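Local coordinates for uncharacterized SRPBCC domain-containing protein (Micromonospora chersina, PDB 6V04) that is of unknown function but has a START/Bet v1-like fold of the AHSA1 family and is probably involved in dynemicin biosynthesis, at residues L165-E168 / T169-D172; L270-A273 / E274-R278; A264-T267 / A268-S271; E255-L258 / R259-A263. All blocks are in the same frame, centred on the assembly; numbering follows the deposited sequence. Where two conformers were deposited one is given.

Three contacts follow one another along C-terminal helix 252-277: contact 4 near its start, contact 3 adjoining it, contact 2 at its end, sharing Leu-270 and Ser-271 with contact 3. Centres of contacts 4 and 3 are about 13 Å apart, those of 3 and 2 about 10 Å. Contact 1, in the turn that opens helix 170-173, lies beside the far end: Asp-172 O is 3.4 Å from Leu-272 CD2. Only contact 4 approaches metal: side chains of Arg-259 and Gln-149, a magnesium-binding residue whose ion is not bound to this chain, are about 7 Å apart, and those of Arg-256 and Glu-255 lie about 8 Å from sodium and about 10 Å from magnesium, respectively.

Contact 1 of 4, residues L165-E168 / T169-D172; sequences LREE and TVVD
Arg-166 and Thr-169 meet where the loop after strand 151-157 turns into the short helix 170-173. Take the arginine outward from the backbone: its CB lies 3.3 Å from Thr-169 OG1, CG passes that same oxygen at 3.9 Å, and CD reaches the methyl, 4.0 Å from Thr-169 CG2. From there the chain runs on extended past the threonine to NE, which makes a salt bridge with Glu-207, while NH2 bonds to Ser-161 O. Thr-169 holds OG1 between its own N and carbonyl carbon (chi1 60°), and there the hydroxyl accepts a weak bond of 3.2 Å from Arg-166 N while also bonding to His-163 O. A valine in place of Thr-169 would probably leave both His-163 O and Arg-166 N without this shared partner. Arg-166 O takes two donors, Val-170 N at 3.0 Å, nearly in line with C=O, and Thr-169 N at 2.9 Å from above the carbonyl plane. The turn itself is thus held by uncharged bonds, whereas the charged ends of Arg-166 and Glu-168 reach out to Glu-207 and Arg-206 and tie it to the loop after strand 196-205.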
ATOM      1  N   LEU A 165      -6.566   3.086  19.774  1.00 25.36           N
ATOM      2  CA  LEU A 165      -5.554   2.379  20.542  1.00 24.74           C
ATOM      3  C   LEU A 165      -5.827   2.480  22.036  1.00 26.87           C
ATOM      4  O   LEU A 165      -5.034   3.040  22.809  1.00 28.56           O
ATOM      5  CB  LEU A 165      -4.149   2.888  20.193  1.00 25.15           C
ATOM      6  CG  LEU A 165      -3.771   2.663  18.725  1.00 24.69           C
ATOM      7  CD1 LEU A 165      -2.328   3.092  18.471  1.00 31.21           C
ATOM      8  CD2 LEU A 165      -3.977   1.193  18.327  1.00 26.52           C
ATOM      9  N   ARG A 166      -6.956   1.912  22.454  1.00 27.43           N
ATOM     10  CA  ARG A 166      -7.336   1.805  23.853  1.00 27.02           C
ATOM     11  C   ARG A 166      -7.767   0.374  24.114  1.00 28.12           C
ATOM     12  O   ARG A 166      -8.339  -0.275  23.235  1.00 29.03           O
ATOM     13  CB  ARG A 166      -8.482   2.732  24.204  1.00 30.30           C
ATOM     14  CG  ARG A 166      -8.182   4.217  23.997  1.00 29.97           C
ATOM     15  CD  ARG A 166      -9.456   5.011  24.111  1.00 32.26           C
ATOM     16  NE  ARG A 166      -9.234   6.453  23.971  1.00 31.27           N
ATOM     17  CZ  ARG A 166     -10.174   7.312  23.605  1.00 38.49           C
ATOM     18  NH1 ARG A 166     -11.406   6.886  23.352  1.00 31.56           N
ATOM     19  NH2 ARG A 166      -9.880   8.602  23.493  1.00 34.65           N
ATOM     20  N   GLU A 167      -7.508  -0.116  25.327  1.00 30.87           N
ATOM     21  CA  GLU A 167      -7.921  -1.488  25.602  1.00 30.99           C
ATOM     22  C   GLU A 167      -9.409  -1.651  25.351  1.00 34.40           C
ATOM     23  O   GLU A 167      -9.848  -2.705  24.869  1.00 32.82           O
ATOM     24  CB  GLU A 167      -7.565  -1.886  27.034  1.00 36.98           C
ATOM     25  CG  GLU A 167      -6.107  -2.319  27.216  1.00 57.31           C
ATOM     26  CD  GLU A 167      -5.727  -3.560  26.401  1.00 63.69           C
ATOM     27  OE1 GLU A 167      -6.619  -4.185  25.783  1.00 57.96           O
ATOM     28  OE2 GLU A 167      -4.525  -3.911  26.382  1.00 42.81           O
ATOM     29  N   GLU A 168     -10.190  -0.611  25.622  1.00 34.56           N
ATOM     30  CA  GLU A 168     -11.635  -0.672  25.488  1.00 31.86           C
ATOM     31  C   GLU A 168     -12.136  -0.336  24.084  1.00 33.32           C
ATOM     32  O   GLU A 168     -13.351  -0.392  23.862  1.00 38.68           O
ATOM     33  CB  GLU A 168     -12.295   0.256  26.517  1.00 37.00           C
ATOM     34  CG  GLU A 168     -12.170   1.755  26.256  1.00 37.67           C
ATOM     35  CD  GLU A 168     -10.957   2.392  26.912  1.00 40.83           C
ATOM     36  OE1 GLU A 168     -10.017   1.667  27.310  1.00 34.55           O
ATOM     37  OE2 GLU A 168     -10.957   3.638  27.041  1.00 41.40           O
ATOM     38  N   THR A 169     -11.255   0.004  23.129  1.00 28.52           N
ATOM     39  CA  THR A 169     -11.682   0.230  21.747  1.00 28.87           C
ATOM     40  C   THR A 169     -11.072  -0.714  20.718  1.00 28.66           C
ATOM     41  O   THR A 169     -11.571  -0.756  19.589  1.00 28.69           O
ATOM     42  CB  THR A 169     -11.374   1.670  21.292  1.00 29.04           C
ATOM     43  OG1 THR A 169      -9.963   1.917  21.363  1.00 30.07           O
ATOM     44  CG2 THR A 169     -12.115   2.685  22.151  1.00 32.98           C
ATOM     45  N   VAL A 170     -10.006  -1.456  21.042  1.00 27.80           N
ATOM     46  CA  VAL A 170      -9.359  -2.253  20.000  1.00 27.48           C
ATOM     47  C   VAL A 170     -10.309  -3.294  19.419  1.00 28.84           C
ATOM     48  O   VAL A 170     -10.247  -3.584  18.218  1.00 28.21           O
ATOM     49  CB  VAL A 170      -8.064  -2.906  20.527  1.00 26.14           C
ATOM     50  CG1 VAL A 170      -6.955  -1.863  20.641  1.00 27.60           C
ATOM     51  CG2 VAL A 170      -8.302  -3.630  21.848  1.00 32.48           C
ATOM     52  N   VAL A 171     -11.212  -3.855  20.231  1.00 31.15           N
ATOM     53  CA  VAL A 171     -12.121  -4.868  19.691  1.00 32.39           C
ATOM     54  C   VAL A 171     -13.164  -4.236  18.773  1.00 36.84           C
ATOM     55  O   VAL A 171     -13.805  -4.943  17.985  1.00 36.47           O
ATOM     56  CB  VAL A 171     -12.793  -5.660  20.825  1.00 44.72           C
ATOM     57  CG1 VAL A 171     -13.755  -6.690  20.248  1.00 54.04           C
ATOM     58  CG2 VAL A 171     -11.739  -6.350  21.693  1.00 45.40           C
ATOM     59  N   ASP A 172     -13.331  -2.913  18.842  1.00 31.29           N
ATOM     60  CA  ASP A 172     -14.255  -2.220  17.949  1.00 32.52           C
ATOM     61  C   ASP A 172     -13.849  -2.344  16.485  1.00 33.02           C
ATOM     62  O   ASP A 172     -14.711  -2.285  15.601  1.00 33.91           O
ATOM     63  CB  ASP A 172     -14.333  -0.728  18.302  1.00 32.43           C
ATOM     64  CG  ASP A 172     -14.981  -0.450  19.663  1.00 40.04           C
ATOM     65  OD1 ASP A 172     -15.658  -1.335  20.230  1.00 40.14           O
ATOM     66  OD2 ASP A 172     -14.832   0.692  20.167  1.00 38.78           O
TER
HETATM   67  O   HOH W   1     -11.714  -3.492  23.110  1.00 39.62           O

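Contact 2 of 4, residues L270-A273 / E274-R278; sequences LSLA and EECAR
Ser-271 O is shared by the N-H of Glu-275, at 3.0 Å from N to O, and by water 2, which donates to it at 2.7 Å. The same water gives its other proton to Glu-274 OE1, 3.0 Å from the water oxygen, so the carboxylate reaches back to the previous turn of the helix through solvent. That is possible because the Glu-274 chain is extended beyond CG, with CG anti to the backbone N (chi1 177°). Glu-275 leaves the helix on a different line: its CG passes 3.7 Å from Ser-271 O, and its side chain crosses that of Leu-272 at about a right angle, leaving OE2 3.8 Å from Leu-272 CD1.

All this belongs to the last turns of helix 252-277, the long C-terminal helix that the curved antiparallel sheet grips in the START/Bet v1 fold. On the sheet side Leu-270 and Ala-273 pack against Leu-238 of strand 236-243, and Leu-270 also touches Val-155 of strand 151-157. Toward helix 170-173, Ala-273 also meets Trp-173 and Cys-276 lies on Asp-172.

Leu-272 and Cys-276 meet through backbone and side chain. Cys-276 N donates to Leu-272 O over 2.8 Å in a fairly straight bond (164° at the hydrogen), and the leucine CD1 makes a loose apolar contact with Cys-276 SG at 4.4 Å. One residue on, Ala-277 N bonds to Ala-273 O at 2.9 Å, while the methyl of Ala-277 rests against Leu-157, Pro-158 and Trp-162.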
ATOM      1  N   LEU A 270      -8.924  -1.138   8.737  1.00 22.14           N
ATOM      2  CA  LEU A 270      -8.758   0.308   8.613  1.00 21.79           C
ATOM      3  C   LEU A 270     -10.083   0.969   8.272  1.00 26.46           C
ATOM      4  O   LEU A 270     -10.404   2.042   8.794  1.00 24.92           O
ATOM      5  CB  LEU A 270      -7.699   0.617   7.556  1.00 21.84           C
ATOM      6  CG  LEU A 270      -6.270   0.198   7.922  1.00 23.21           C
ATOM      7  CD1 LEU A 270      -5.358   0.343   6.735  1.00 25.31           C
ATOM      8  CD2 LEU A 270      -5.715   0.981   9.123  1.00 25.25           C
ATOM      9  N   SER A 271     -10.865   0.354   7.379  0.59 24.82           N
ATOM     10  CA  SER A 271     -12.173   0.911   7.047  0.59 25.93           C
ATOM     11  C   SER A 271     -13.073   0.944   8.269  0.59 28.75           C
ATOM     12  O   SER A 271     -13.781   1.931   8.507  0.59 29.93           O
ATOM     13  CB  SER A 271     -12.829   0.098   5.934  0.59 29.79           C
ATOM     14  OG  SER A 271     -12.105   0.212   4.728  0.59 33.11           O
ATOM     15  N   LEU A 272     -13.056  -0.127   9.058  1.00 27.36           N
ATOM     16  CA  LEU A 272     -13.909  -0.184  10.237  1.00 26.76           C
ATOM     17  C   LEU A 272     -13.488   0.857  11.262  1.00 28.85           C
ATOM     18  O   LEU A 272     -14.337   1.499  11.892  1.00 30.35           O
ATOM     19  CB  LEU A 272     -13.864  -1.595  10.819  1.00 28.66           C
ATOM     20  CG  LEU A 272     -14.740  -1.893  12.026  1.00 31.97           C
ATOM     21  CD1 LEU A 272     -16.192  -1.506  11.758  1.00 32.61           C
ATOM     22  CD2 LEU A 272     -14.619  -3.368  12.352  1.00 30.46           C
ATOM     23  N   ALA A 273     -12.182   1.054  11.436  1.00 26.05           N
ATOM     24  CA  ALA A 273     -11.724   2.114  12.330  1.00 25.65           C
ATOM     25  C   ALA A 273     -12.262   3.468  11.887  1.00 26.70           C
ATOM     26  O   ALA A 273     -12.664   4.285  12.725  1.00 29.75           O
ATOM     27  CB  ALA A 273     -10.199   2.145  12.396  1.00 25.90           C
ATOM     28  N   GLU A 274     -12.272   3.725  10.577  1.00 28.20           N
ATOM     29  CA  GLU A 274     -12.808   4.991  10.079  1.00 31.16           C
ATOM     30  C   GLU A 274     -14.282   5.130  10.435  1.00 36.18           C
ATOM     31  O   GLU A 274     -14.740   6.218  10.815  1.00 36.55           O
ATOM     32  CB  GLU A 274     -12.600   5.083   8.568  1.00 34.05           C
ATOM     33  CG  GLU A 274     -13.184   6.337   7.902  1.00 40.72           C
ATOM     34  CD  GLU A 274     -12.766   6.468   6.450  1.00 56.20           C
ATOM     35  OE1 GLU A 274     -12.613   5.427   5.777  1.00 63.95           O
ATOM     36  OE2 GLU A 274     -12.586   7.613   5.983  1.00 70.37           O
ATOM     37  N   GLU A 275     -15.041   4.041  10.313  1.00 35.52           N
ATOM     38  CA  GLU A 275     -16.454   4.073  10.675  1.00 38.56           C
ATOM     39  C   GLU A 275     -16.632   4.318  12.168  1.00 36.06           C
ATOM     40  O   GLU A 275     -17.494   5.109  12.572  1.00 38.37           O
ATOM     41  CB  GLU A 275     -17.127   2.765  10.263  1.00 39.89           C
ATOM     42  CG  GLU A 275     -17.437   2.683   8.773  1.00 57.89           C
ATOM     43  CD  GLU A 275     -17.793   1.279   8.316  1.00 75.92           C
ATOM     44  OE1 GLU A 275     -17.714   1.012   7.097  1.00 83.61           O
ATOM     45  OE2 GLU A 275     -18.146   0.442   9.174  1.00 79.55           O
ATOM     46  N   CYS A 276     -15.829   3.650  12.999  1.00 33.97           N
ATOM     47  CA  CYS A 276     -15.915   3.866  14.440  1.00 35.17           C
ATOM     48  C   CYS A 276     -15.619   5.311  14.800  1.00 33.98           C
ATOM     49  O   CYS A 276     -16.270   5.887  15.680  1.00 40.86           O
ATOM     50  CB  CYS A 276     -14.942   2.958  15.176  1.00 30.29           C
ATOM     51  SG  CYS A 276     -15.375   1.223  15.103  1.00 35.23           S
ATOM     52  N   ALA A 277     -14.628   5.910  14.142  1.00 32.61           N
ATOM     53  CA  ALA A 277     -14.227   7.270  14.481  1.00 34.35           C
ATOM     54  C   ALA A 277     -15.245   8.303  14.025  1.00 44.17           C
ATOM     55  O   ALA A 277     -15.206   9.442  14.504  1.00 52.78           O
ATOM     56  CB  ALA A 277     -12.857   7.566  13.878  1.00 39.05           C
ATOM     57  N   ARG A 278     -16.149   7.940  13.121  1.00 45.29           N
ATOM     58  CA  ARG A 278     -17.226   8.838  12.719  1.00 65.73           C
ATOM     59  C   ARG A 278     -18.206   9.038  13.870  1.00 68.54           C
ATOM     60  O   ARG A 278     -18.870   8.094  14.300  1.00 69.74           O
ATOM     61  CB  ARG A 278     -17.963   8.295  11.492  1.00 75.68           C
ATOM     62  CG  ARG A 278     -17.542   8.940  10.183  1.00 84.62           C
ATOM     63  CD  ARG A 278     -18.459   8.554   9.029  1.00 91.74           C
ATOM     64  NE  ARG A 278     -17.848   7.556   8.150  1.00 92.09           N
ATOM     65  CZ  ARG A 278     -18.280   6.307   7.984  1.00 95.82           C
ATOM     66  NH1 ARG A 278     -19.355   5.859   8.624  1.00 96.73           N
ATOM     67  NH2 ARG A 278     -17.633   5.500   7.155  1.00 95.70           N
TER
HETATM   68  O   HOH W   2     -14.712   3.393   6.422  1.00 50.11           O

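Contact 3 of 4, residues A264-T267 / A268-S271; sequences ATWT and AALS
The indole of Trp-266 is met within the helix by the methyl of Ala-269, which comes up obliquely with its CB 4.2 Å from CE3 on the six-membered ring. Beyond the helix, the ring of His-242 stands nearly perpendicular to the indole, their planes at about 85°, and Trp-266 NE1 is hydrogen-bonded to His-242 ND1, which probably limits the rotation of the ring. With CG anti to the carbonyl carbon (chi1 -80°), the indole stands out to the side of the helix, and its CE3 leans toward the next turn, where the methyl touches it lightly.

On the backbone, Trp-266 O receives Leu-270 N at 2.9 Å in an almost straight bond (170° at the hydrogen), and the leucine's branch point covers that oxygen, Leu-270 CG being 3.4 Å away. Next along, Ser-271 N donates to Thr-267 O at 3.1 Å. Both threonines turn their hydroxyls back to the preceding helical turn, Thr-265 OG1 to Arg-261 O and Thr-267 OG1 to Ala-263 O, so these polar groups are satisfied by the helix itself.

This part of helix 252-277 thus lays Trp-266 on the sheet, against Cys-225 and Val-227 of strand 223-230 and Val-240 of strand 236-243, while Thr-267 and Ser-271 touch Leu-84 and Val-86 in the loop after strand 76-83.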
ATOM      1  N   ALA A 264      -6.112  -8.018   2.819  1.00 20.78           N
ATOM      2  CA  ALA A 264      -7.535  -7.724   2.727  1.00 21.67           C
ATOM      3  C   ALA A 264      -8.133  -7.540   4.112  1.00 23.53           C
ATOM      4  O   ALA A 264      -9.037  -6.715   4.306  1.00 23.01           O
ATOM      5  CB  ALA A 264      -8.238  -8.852   1.981  1.00 24.40           C
ATOM      6  N   THR A 265      -7.647  -8.311   5.086  1.00 21.74           N
ATOM      7  CA  THR A 265      -8.135  -8.179   6.455  1.00 21.74           C
ATOM      8  C   THR A 265      -7.779  -6.814   7.021  1.00 22.42           C
ATOM      9  O   THR A 265      -8.618  -6.151   7.645  1.00 23.01           O
ATOM     10  CB  THR A 265      -7.558  -9.294   7.319  1.00 22.30           C
ATOM     11  OG1 THR A 265      -8.078 -10.543   6.854  1.00 27.03           O
ATOM     12  CG2 THR A 265      -7.946  -9.145   8.773  1.00 24.05           C
ATOM     13  N   TRP A 266      -6.535  -6.371   6.815  1.00 20.93           N
ATOM     14  CA  TRP A 266      -6.137  -5.063   7.322  1.00 19.54           C
ATOM     15  C   TRP A 266      -6.875  -3.943   6.605  1.00 23.59           C
ATOM     16  O   TRP A 266      -7.230  -2.939   7.232  1.00 22.74           O
ATOM     17  CB  TRP A 266      -4.626  -4.883   7.205  1.00 19.89           C
ATOM     18  CG  TRP A 266      -3.899  -5.570   8.314  1.00 20.47           C
ATOM     19  CD1 TRP A 266      -3.097  -6.680   8.223  1.00 21.69           C
ATOM     20  CD2 TRP A 266      -3.933  -5.219   9.710  1.00 21.02           C
ATOM     21  NE1 TRP A 266      -2.627  -7.017   9.462  1.00 22.37           N
ATOM     22  CE2 TRP A 266      -3.129  -6.143  10.393  1.00 20.97           C
ATOM     23  CE3 TRP A 266      -4.568  -4.206  10.438  1.00 22.53           C
ATOM     24  CZ2 TRP A 266      -2.941  -6.097  11.766  1.00 23.34           C
ATOM     25  CZ3 TRP A 266      -4.370  -4.147  11.805  1.00 23.52           C
ATOM     26  CH2 TRP A 266      -3.557  -5.075  12.457  1.00 25.05           C
ATOM     27  N   THR A 267      -7.141  -4.101   5.306  1.00 21.09           N
ATOM     28  CA  THR A 267      -7.940  -3.113   4.588  1.00 20.30           C
ATOM     29  C   THR A 267      -9.311  -2.963   5.238  1.00 23.72           C
ATOM     30  O   THR A 267      -9.782  -1.844   5.468  1.00 23.47           O
ATOM     31  CB  THR A 267      -8.065  -3.513   3.120  1.00 21.37           C
ATOM     32  OG1 THR A 267      -6.758  -3.571   2.524  1.00 23.06           O
ATOM     33  CG2 THR A 267      -8.918  -2.534   2.353  1.00 25.07           C
ATOM     34  N   ALA A 268      -9.944  -4.084   5.579  1.00 22.48           N
ATOM     35  CA  ALA A 268     -11.247  -4.046   6.237  1.00 20.98           C
ATOM     36  C   ALA A 268     -11.152  -3.418   7.623  1.00 24.23           C
ATOM     37  O   ALA A 268     -12.060  -2.690   8.051  1.00 25.00           O
ATOM     38  CB  ALA A 268     -11.802  -5.457   6.330  1.00 24.33           C
ATOM     39  N   ALA A 269     -10.075  -3.704   8.348  1.00 23.32           N
ATOM     40  CA  ALA A 269      -9.918  -3.156   9.691  1.00 20.37           C
ATOM     41  C   ALA A 269      -9.755  -1.645   9.652  1.00 23.02           C
ATOM     42  O   ALA A 269     -10.361  -0.934  10.459  1.00 24.75           O
ATOM     43  CB  ALA A 269      -8.727  -3.802  10.387  1.00 23.26           C
ATOM     44  N   LEU A 270      -8.924  -1.138   8.737  1.00 22.14           N
ATOM     45  CA  LEU A 270      -8.758   0.308   8.613  1.00 21.79           C
ATOM     46  C   LEU A 270     -10.083   0.969   8.272  1.00 26.46           C
ATOM     47  O   LEU A 270     -10.404   2.042   8.794  1.00 24.92           O
ATOM     48  CB  LEU A 270      -7.699   0.617   7.556  1.00 21.84           C
ATOM     49  CG  LEU A 270      -6.270   0.198   7.922  1.00 23.21           C
ATOM     50  CD1 LEU A 270      -5.358   0.343   6.735  1.00 25.31           C
ATOM     51  CD2 LEU A 270      -5.715   0.981   9.123  1.00 25.25           C
ATOM     52  N   SER A 271     -10.865   0.354   7.379  0.59 24.82           N
ATOM     53  CA  SER A 271     -12.173   0.911   7.047  0.59 25.93           C
ATOM     54  C   SER A 271     -13.073   0.944   8.269  0.59 28.75           C
ATOM     55  O   SER A 271     -13.781   1.931   8.507  0.59 29.93           O
ATOM     56  CB  SER A 271     -12.829   0.098   5.934  0.59 29.79           C
ATOM     57  OG  SER A 271     -12.105   0.212   4.728  0.59 33.11           O
TER

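Contact 4 of 4, residues E255-L258 / R259-A263; sequences ERTL and RHRFA
Leu-258 and Phe-262 run side by side in the same direction on the buried side of the helix, with Leu-258 CD2 4.1 Å from Phe-262 CE1. The phenyl edge also meets the backbone: Phe-262 CD1 lies 3.2 Å from Leu-258 O, which sits in the plane of the ring and accepts Phe-262 N as well, at 2.9 Å. Arg-261 packs as closely, its CG 3.1 Å from Thr-257 O and its CD 3.9 Å from Thr-257 CG2. A bend at chi3 (64°) then turns its guanidinium to Asp-190, a salt bridge from NE, and to Pro-194 O from NH2. A leucine in place of Arg-261 would probably leave Asp-190 without its positive mate and Pro-194 O without this donor.

The other side is looser. The partly exposed Arg-256 and His-260 are linked through water 3, which accepts from Arg-256 NE at 3.0 Å and lies in the plane of the imidazole, 2.8 Å from His-260 ND1; Arg-256 NH2 also bonds to Gly-59 O. Arg-259 spends its guanidinium on Asp-62 and on the carbonyls of Asp-60, Arg-148 and Glu-150. Buried arginines are paid for by carboxylates and carbonyls, while the link between Arg-256 and His-260 runs through water.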
ATOM      1  N   GLU A 255       2.953 -18.513   1.210  1.00 20.80           N
ATOM      2  CA  GLU A 255       3.330 -17.215   1.754  1.00 21.59           C
ATOM      3  C   GLU A 255       2.560 -16.100   1.068  1.00 21.74           C
ATOM      4  O   GLU A 255       2.031 -15.196   1.729  1.00 21.32           O
ATOM      5  CB  GLU A 255       4.846 -17.032   1.603  1.00 22.26           C
ATOM      6  CG  GLU A 255       5.641 -17.970   2.503  1.00 23.33           C
ATOM      7  CD  GLU A 255       7.149 -17.958   2.272  1.00 23.57           C
ATOM      8  OE1 GLU A 255       7.617 -17.485   1.197  1.00 24.34           O
ATOM      9  OE2 GLU A 255       7.862 -18.430   3.192  1.00 23.04           O
ATOM     10  N   ARG A 256       2.492 -16.146  -0.262  1.00 20.58           N
ATOM     11  CA  ARG A 256       1.756 -15.142  -1.015  1.00 22.22           C
ATOM     12  C   ARG A 256       0.283 -15.120  -0.641  1.00 22.09           C
ATOM     13  O   ARG A 256      -0.316 -14.044  -0.496  1.00 22.08           O
ATOM     14  CB  ARG A 256       1.918 -15.406  -2.500  1.00 25.42           C
ATOM     15  CG  ARG A 256       1.101 -14.497  -3.360  1.00 25.40           C
ATOM     16  CD  ARG A 256       1.387 -14.725  -4.800  1.00 25.93           C
ATOM     17  NE  ARG A 256       0.612 -13.809  -5.627  1.00 26.76           N
ATOM     18  CZ  ARG A 256       0.869 -13.568  -6.903  1.00 27.17           C
ATOM     19  NH1 ARG A 256       1.886 -14.162  -7.498  1.00 26.70           N
ATOM     20  NH2 ARG A 256       0.101 -12.722  -7.589  1.00 28.36           N
ATOM     21  N   THR A 257      -0.332 -16.294  -0.523  1.00 21.14           N
ATOM     22  CA  THR A 257      -1.747 -16.350  -0.194  1.00 21.92           C
ATOM     23  C   THR A 257      -2.011 -15.772   1.191  1.00 21.13           C
ATOM     24  O   THR A 257      -2.971 -15.015   1.387  1.00 22.45           O
ATOM     25  CB  THR A 257      -2.226 -17.801  -0.306  1.00 23.39           C
ATOM     26  OG1 THR A 257      -2.089 -18.238  -1.662  1.00 26.91           O
ATOM     27  CG2 THR A 257      -3.675 -17.929   0.097  1.00 26.65           C
ATOM     28  N   LEU A 258      -1.167 -16.110   2.168  1.00 20.96           N
ATOM     29  CA  LEU A 258      -1.308 -15.518   3.490  1.00 21.13           C
ATOM     30  C   LEU A 258      -1.181 -14.004   3.421  1.00 20.24           C
ATOM     31  O   LEU A 258      -1.993 -13.287   4.007  1.00 20.84           O
ATOM     32  CB  LEU A 258      -0.266 -16.092   4.443  1.00 21.53           C
ATOM     33  CG  LEU A 258      -0.557 -17.511   4.932  1.00 22.63           C
ATOM     34  CD1 LEU A 258       0.719 -18.150   5.441  1.00 25.43           C
ATOM     35  CD2 LEU A 258      -1.640 -17.522   6.010  1.00 23.90           C
ATOM     36  N   ARG A 259      -0.155 -13.500   2.733  1.00 19.46           N
ATOM     37  CA  ARG A 259       0.044 -12.052   2.647  1.00 18.28           C
ATOM     38  C   ARG A 259      -1.180 -11.378   2.042  1.00 22.76           C
ATOM     39  O   ARG A 259      -1.676 -10.374   2.569  1.00 21.49           O
ATOM     40  CB  ARG A 259       1.299 -11.753   1.828  1.00 19.04           C
ATOM     41  CG  ARG A 259       1.684 -10.283   1.793  1.00 18.34           C
ATOM     42  CD  ARG A 259       1.017  -9.497   0.690  1.00 19.84           C
ATOM     43  NE  ARG A 259       1.584  -8.144   0.717  1.00 20.13           N
ATOM     44  CZ  ARG A 259       0.940  -7.028   0.417  1.00 18.93           C
ATOM     45  NH1 ARG A 259      -0.312  -7.008   0.013  1.00 19.38           N
ATOM     46  NH2 ARG A 259       1.589  -5.868   0.546  1.00 19.79           N
ATOM     47  N   HIS A 260      -1.696 -11.937   0.948  1.00 21.46           N
ATOM     48  CA  HIS A 260      -2.873 -11.389   0.284  1.00 19.80           C
ATOM     49  C   HIS A 260      -4.088 -11.390   1.213  1.00 23.32           C
ATOM     50  O   HIS A 260      -4.799 -10.382   1.332  1.00 22.60           O
ATOM     51  CB  HIS A 260      -3.120 -12.197  -0.991  1.00 21.00           C
ATOM     52  CG  HIS A 260      -4.053 -11.559  -1.967  1.00 21.96           C
ATOM     53  ND1 HIS A 260      -3.891 -11.689  -3.328  1.00 24.25           N
ATOM     54  CD2 HIS A 260      -5.159 -10.797  -1.788  1.00 23.98           C
ATOM     55  CE1 HIS A 260      -4.866 -11.048  -3.948  1.00 27.03           C
ATOM     56  NE2 HIS A 260      -5.651 -10.505  -3.037  1.00 25.03           N
ATOM     57  N   ARG A 261      -4.337 -12.507   1.893  1.00 22.44           N
ATOM     58  CA  ARG A 261      -5.504 -12.591   2.766  1.00 22.79           C
ATOM     59  C   ARG A 261      -5.393 -11.631   3.941  1.00 21.20           C
ATOM     60  O   ARG A 261      -6.382 -10.993   4.328  1.00 22.53           O
ATOM     61  CB  ARG A 261      -5.675 -14.015   3.274  1.00 24.40           C
ATOM     62  CG  ARG A 261      -5.986 -15.034   2.184  1.00 27.72           C
ATOM     63  CD  ARG A 261      -6.030 -16.443   2.758  1.00 27.49           C
ATOM     64  NE  ARG A 261      -7.128 -16.582   3.714  1.00 27.48           N
ATOM     65  CZ  ARG A 261      -7.068 -17.232   4.873  1.00 29.01           C
ATOM     66  NH1 ARG A 261      -5.958 -17.849   5.264  1.00 37.26           N
ATOM     67  NH2 ARG A 261      -8.144 -17.288   5.639  1.00 27.90           N
ATOM     68  N   PHE A 262      -4.211 -11.543   4.549  1.00 21.25           N
ATOM     69  CA  PHE A 262      -4.036 -10.595   5.641  1.00 21.27           C
ATOM     70  C   PHE A 262      -4.121  -9.159   5.147  1.00 21.22           C
ATOM     71  O   PHE A 262      -4.634  -8.297   5.869  1.00 21.72           O
ATOM     72  CB  PHE A 262      -2.712 -10.856   6.355  1.00 20.06           C
ATOM     73  CG  PHE A 262      -2.794 -11.915   7.424  1.00 20.57           C
ATOM     74  CD1 PHE A 262      -2.732 -13.260   7.100  1.00 20.96           C
ATOM     75  CD2 PHE A 262      -2.915 -11.571   8.758  1.00 21.90           C
ATOM     76  CE1 PHE A 262      -2.786 -14.233   8.086  1.00 22.71           C
ATOM     77  CE2 PHE A 262      -2.963 -12.539   9.748  1.00 22.93           C
ATOM     78  CZ  PHE A 262      -2.905 -13.873   9.414  1.00 21.71           C
ATOM     79  N   ALA A 263      -3.664  -8.870   3.923  1.00 20.47           N
ATOM     80  CA  ALA A 263      -3.804  -7.502   3.413  1.00 20.26           C
ATOM     81  C   ALA A 263      -5.271  -7.105   3.299  1.00 22.16           C
ATOM     82  O   ALA A 263      -5.650  -5.969   3.625  1.00 22.33           O
ATOM     83  CB  ALA A 263      -3.105  -7.368   2.060  1.00 22.12           C
TER
HETATM   84  O   HOH W   3      -2.125 -13.489  -4.519  1.00 31.35           O